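Local structure of hexokinase (Schistosoma mansoni, 1BDG) at residues 363-366 and 367-371; 400-403 and 404-408. The protein catalyses the ATP-dependent phosphorylation of glucose and other hexoses to hexose 6-phosphates, the first step of glycolysis. One frame throughout, in Å; residues are numbered along the deposited sequence.

Contact 1. Residues 363-366 and 367-371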
loop_
_atom_site.group_PDB
_atom_site.type_symbol
_atom_site.label_atom_id
_atom_site.label_comp_id
_atom_site.label_asym_id
_atom_site.label_seq_id
_atom_site.Cartn_x
_atom_site.Cartn_y
_atom_site.Cartn_z
ATOM N N VAL A 363 22.004 -14.852 -3.586
ATOM C CA VAL A 363 21.242 -13.646 -3.266
ATOM C C VAL A 363 20.203 -13.219 -4.314
ATOM O O VAL A 363 19.133 -12.730 -3.953
ATOM C CB VAL A 363 22.177 -12.465 -2.879
ATOM C CG1 VAL A 363 21.395 -11.178 -2.717
ATOM C CG2 VAL A 363 22.861 -12.763 -1.568
ATOM N N ARG A 364 20.494 -13.401 -5.601
ATOM C CA ARG A 364 19.522 -13.028 -6.643
ATOM C C ARG A 364 18.334 -14.001 -6.616
ATOM O O ARG A 364 17.212 -13.652 -6.969
ATOM C CB ARG A 364 20.171 -13.028 -8.038
ATOM C CG ARG A 364 19.346 -12.333 -9.124
ATOM C CD ARG A 364 19.170 -13.231 -10.342
ATOM N NE ARG A 364 18.521 -12.583 -11.488
ATOM C CZ ARG A 364 17.262 -12.136 -11.506
ATOM N NH1 ARG A 364 16.486 -12.246 -10.424
ATOM N NH2 ARG A 364 16.763 -11.598 -12.627
ATOM N N TYR A 365 18.587 -15.227 -6.187
ATOM C CA TYR A 365 17.534 -16.224 -6.100
ATOM C C TYR A 365 16.639 -15.859 -4.912
ATOM O O TYR A 365 15.412 -15.940 -4.995
ATOM C CB TYR A 365 18.153 -17.607 -5.918
ATOM C CG TYR A 365 17.161 -18.739 -5.917
ATOM C CD1 TYR A 365 16.567 -19.172 -7.097
ATOM C CD2 TYR A 365 16.841 -19.400 -4.731
ATOM C CE1 TYR A 365 15.678 -20.239 -7.097
ATOM C CE2 TYR A 365 15.954 -20.463 -4.714
ATOM C CZ TYR A 365 15.378 -20.883 -5.897
ATOM O OH TYR A 365 14.529 -21.958 -5.880
ATOM N N ALA A 366 17.249 -15.427 -3.815
ATOM C CA ALA A 366 16.482 -15.028 -2.650
ATOM C C ALA A 366 15.531 -13.884 -3.030
ATOM O O ALA A 366 14.354 -13.934 -2.697
ATOM C CB ALA A 366 17.419 -14.637 -1.505
ATOM N N CYS A 367 16.029 -12.893 -3.774
ATOM C CA CYS A 367 15.221 -11.752 -4.248
ATOM C C CYS A 367 14.050 -12.226 -5.115
ATOM O O CYS A 367 12.899 -11.900 -4.840
ATOM C CB CYS A 367 16.054 -10.780 -5.100
ATOM S SG CYS A 367 17.238 -9.726 -4.237
ATOM N N GLU A 368 14.378 -12.925 -6.204
ATOM C CA GLU A 368 13.401 -13.485 -7.139
ATOM C C GLU A 368 12.275 -14.237 -6.413
ATOM O O GLU A 368 11.104 -14.069 -6.737
ATOM C CB GLU A 368 14.101 -14.444 -8.125
ATOM C CG GLU A 368 13.139 -15.240 -9.001
ATOM C CD GLU A 368 13.782 -16.457 -9.672
ATOM O OE1 GLU A 368 14.069 -17.463 -8.976
ATOM O OE2 GLU A 368 13.969 -16.422 -10.908
ATOM N N MET A 369 12.637 -15.079 -5.448
ATOM C CA MET A 369 11.656 -15.846 -4.697
ATOM C C MET A 369 10.696 -14.912 -3.995
ATOM O O MET A 369 9.481 -14.992 -4.188
ATOM C CB MET A 369 12.323 -16.747 -3.650
ATOM C CG MET A 369 13.089 -17.921 -4.210
ATOM S SD MET A 369 12.188 -18.796 -5.467
ATOM C CE MET A 369 11.466 -20.103 -4.528
ATOM N N VAL A 370 11.255 -14.001 -3.210
ATOM C CA VAL A 370 10.461 -13.055 -2.456
ATOM C C VAL A 370 9.595 -12.164 -3.322
ATOM O O VAL A 370 8.421 -11.998 -3.053
ATOM C CB VAL A 370 11.360 -12.189 -1.565
ATOM C CG1 VAL A 370 10.550 -11.097 -0.867
ATOM C CG2 VAL A 370 12.080 -13.088 -0.551
ATOM N N VAL A 371 10.173 -11.611 -4.376
ATOM C CA VAL A 371 9.456 -10.705 -5.268
ATOM C C VAL A 371 8.412 -11.398 -6.136
ATOM O O VAL A 371 7.392 -10.794 -6.471
ATOM C CB VAL A 371 10.465 -9.869 -6.127
ATOM C CG1 VAL A 371 9.956 -9.686 -7.554
ATOM C CG2 VAL A 371 10.730 -8.515 -5.454
#

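Contact 2. Residues 400-403 and 404-408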
loop_
_atom_site.group_PDB
_atom_site.type_symbol
_atom_site.label_atom_id
_atom_site.label_comp_id
_atom_site.label_asym_id
_atom_site.label_seq_id
_atom_site.Cartn_x
_atom_site.Cartn_y
_atom_site.Cartn_z
ATOM N N GLY A 400 1.802 2.783 -6.611
ATOM C CA GLY A 400 2.739 2.188 -5.680
ATOM C C GLY A 400 4.059 1.797 -6.319
ATOM O O GLY A 400 4.086 1.222 -7.402
ATOM N N SER A 401 5.149 2.076 -5.617
ATOM C CA SER A 401 6.503 1.786 -6.068
ATOM C C SER A 401 6.673 0.412 -6.663
ATOM O O SER A 401 7.443 0.225 -7.608
ATOM C CB SER A 401 7.454 1.888 -4.895
ATOM O OG SER A 401 7.106 3.001 -4.099
ATOM N N LEU A 402 6.009 -0.570 -6.069
ATOM C CA LEU A 402 6.142 -1.921 -6.555
ATOM C C LEU A 402 5.688 -2.046 -8.004
ATOM O O LEU A 402 6.422 -2.559 -8.856
ATOM C CB LEU A 402 5.416 -2.885 -5.623
ATOM C CG LEU A 402 6.370 -3.283 -4.505
ATOM C CD1 LEU A 402 5.769 -4.398 -3.681
ATOM C CD2 LEU A 402 7.679 -3.762 -5.123
ATOM N N TYR A 403 4.512 -1.509 -8.283
ATOM C CA TYR A 403 3.969 -1.543 -9.611
ATOM C C TYR A 403 4.907 -0.743 -10.514
ATOM O O TYR A 403 5.380 -1.246 -11.528
ATOM C CB TYR A 403 2.552 -0.931 -9.618
ATOM C CG TYR A 403 1.936 -0.790 -11.001
ATOM C CD1 TYR A 403 1.292 -1.874 -11.615
ATOM C CD2 TYR A 403 2.044 0.411 -11.713
ATOM C CE1 TYR A 403 0.772 -1.767 -12.907
ATOM C CE2 TYR A 403 1.533 0.533 -12.999
ATOM C CZ TYR A 403 0.896 -0.555 -13.595
ATOM O OH TYR A 403 0.355 -0.421 -14.858
ATOM N N LYS A 404 5.217 0.481 -10.100
ATOM C CA LYS A 404 6.056 1.391 -10.875
ATOM C C LYS A 404 7.508 1.061 -11.160
ATOM O O LYS A 404 7.906 0.956 -12.320
ATOM C CB LYS A 404 5.988 2.788 -10.278
ATOM C CG LYS A 404 4.676 3.454 -10.557
ATOM C CD LYS A 404 4.642 4.890 -10.094
ATOM C CE LYS A 404 4.198 4.996 -8.664
ATOM N NZ LYS A 404 3.684 6.370 -8.430
ATOM N N PHE A 405 8.297 0.916 -10.102
ATOM C CA PHE A 405 9.729 0.689 -10.206
ATOM C C PHE A 405 10.225 -0.738 -10.322
ATOM O O PHE A 405 11.437 -0.951 -10.448
ATOM C CB PHE A 405 10.435 1.335 -9.005
ATOM C CG PHE A 405 10.060 2.775 -8.769
ATOM C CD1 PHE A 405 10.425 3.760 -9.668
ATOM C CD2 PHE A 405 9.334 3.144 -7.640
ATOM C CE1 PHE A 405 10.075 5.094 -9.447
ATOM C CE2 PHE A 405 8.983 4.474 -7.414
ATOM C CZ PHE A 405 9.355 5.449 -8.322
ATOM N N HIS A 406 9.331 -1.721 -10.307
ATOM C CA HIS A 406 9.798 -3.107 -10.345
ATOM C C HIS A 406 9.602 -3.941 -11.613
ATOM O O HIS A 406 8.470 -4.241 -12.015
ATOM C CB HIS A 406 9.320 -3.849 -9.085
ATOM C CG HIS A 406 9.968 -3.354 -7.824
ATOM N ND1 HIS A 406 10.603 -4.186 -6.928
ATOM C CD2 HIS A 406 10.117 -2.097 -7.335
ATOM C CE1 HIS A 406 11.121 -3.467 -5.949
ATOM N NE2 HIS A 406 10.840 -2.196 -6.173
ATOM N N PRO A 407 10.719 -4.363 -12.239
ATOM C CA PRO A 407 10.726 -5.166 -13.461
ATOM C C PRO A 407 10.030 -6.491 -13.217
ATOM O O PRO A 407 10.426 -7.244 -12.332
ATOM C CB PRO A 407 12.219 -5.367 -13.728
ATOM C CG PRO A 407 12.827 -4.183 -13.136
ATOM C CD PRO A 407 12.097 -4.072 -11.828
ATOM N N LYS A 408 8.963 -6.735 -13.971
ATOM C CA LYS A 408 8.164 -7.954 -13.861
ATOM C C LYS A 408 7.033 -7.954 -12.807
ATOM O O LYS A 408 6.141 -8.775 -12.892
ATOM C CB LYS A 408 9.055 -9.199 -13.703
ATOM C CG LYS A 408 9.817 -9.594 -14.947
HETATM O O HOH W 1 5.824 -3.850 -12.115
#

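Contact 1. Residues 363-366 and 367-371
Four successive i to i+4 backbone hydrogen bonds tie Val363, Arg364, Tyr365 and Ala366 to Cys367, Glu368, Met369 and Val370 within two turns of the long helix 357-389. The shortest runs from Met369 N to Tyr365 O at 2.9 Å; the next, from Glu368 N to Arg364 O at 3.0 Å, is nearly straight at its hydrogen (170°). Among the side chains, Arg364 and Glu368 carry opposite charges on the same flank of the helix but do not pair: Arg364 NH1 stays 4.9 Å from Glu368 OE2, and the nearest side-chain approach is Arg364 NH1 to Glu368 CB at 4.0 Å. The guanidinium is claimed by other partners, a salt bridge to Glu332 and a hydrogen bond to the backbone carbonyl of Asp334.

The side-chain packing centres on a Met-aromatic contact. Tyr365 swings its ring out with CG anti to the backbone N (chi1 -176°), while Met369, bent at chi2 and chi3, folds up against it from one turn later. Both its thioether sulfur and its CG lie over a single face: SD is 4.2 Å from the centroid of the Tyr365 ring, and CG comes slightly nearer at 4.1 Å as a CH-pi donor. The terminal methyl extends past the phenol, with Met369 CE 3.8 Å from Tyr365 OH. Glu368 approaches the same ring obliquely, its OE1 3.6 Å from Tyr365 CD1. Outside the two segments, Phe9 meets Tyr365 edge-to-face, and Ala366 and Val370 pack on helix 288-304.

The chemistry thus divides by direction around the helix: the charge of Arg364 is met by Glu332 and Asp334 and not by Glu368, while the Tyr365 ring, with Met369 over one face, packs against Phe9, Val12, Val13 and Leu16 of helix 5-16.

Contact 2. Residues 400-403 and 404-408
Leu402 and His406 pack tightly at the C-terminal end of the short helix 401-405, the latter just past it; in this actin-like ATPase fold the helix follows strand 393-399, and its residues probably line the ATP site, as in related hexokinases. Leu402 CD2 sits squarely over the imidazole, 3.4 Å from the centroid of the His406 ring and 6° off its normal, a CH-pi contact in which one methyl meets all five ring atoms. Gly400 provides the N-cap, and its O receives Lys404 N in a nearly straight bond (174°). Phe405 N reaches Ser401 O at 2.7 Å, but the next bond, His406 N to Leu402 O at 3.4 Å, is weak.

The other side is looser and more exposed. There Ser401 CB lies in plane at the edge of the Phe405 ring, 3.6 Å from Phe405 CD2, and Ser401 OG makes a weak hydrogen bond to Thr78. Lys404, with one bend at chi3 (-88°), runs beside Gly400, its CE 3.9 Å from Gly400 N, to bring its ammonium into a salt bridge with Asp399. Where the chain departs from the helix, one water donates to Tyr403 O and to His406 O, each at 2.7 Å.

Contacts 1 and 2 come in series along the chain, both in the large subdomain: helix 357-389, which carries contact 1, leads into strand 393-399, and that strand runs directly to the helix of contact 2. Their centres are about 15 Å apart and their nearest atoms about 5 Å, without touching. The segment around helix 327-331 lies near both: Cys367 and Val371 pack on Leu328 and His406 lies close to Thr329, two residues that probably belong to the ATP site. Contact 1 thus probably lies behind the nucleotide site, with contact 2 in its wall and Gly400 about 8 Å from the bound glucose at the nearest atoms.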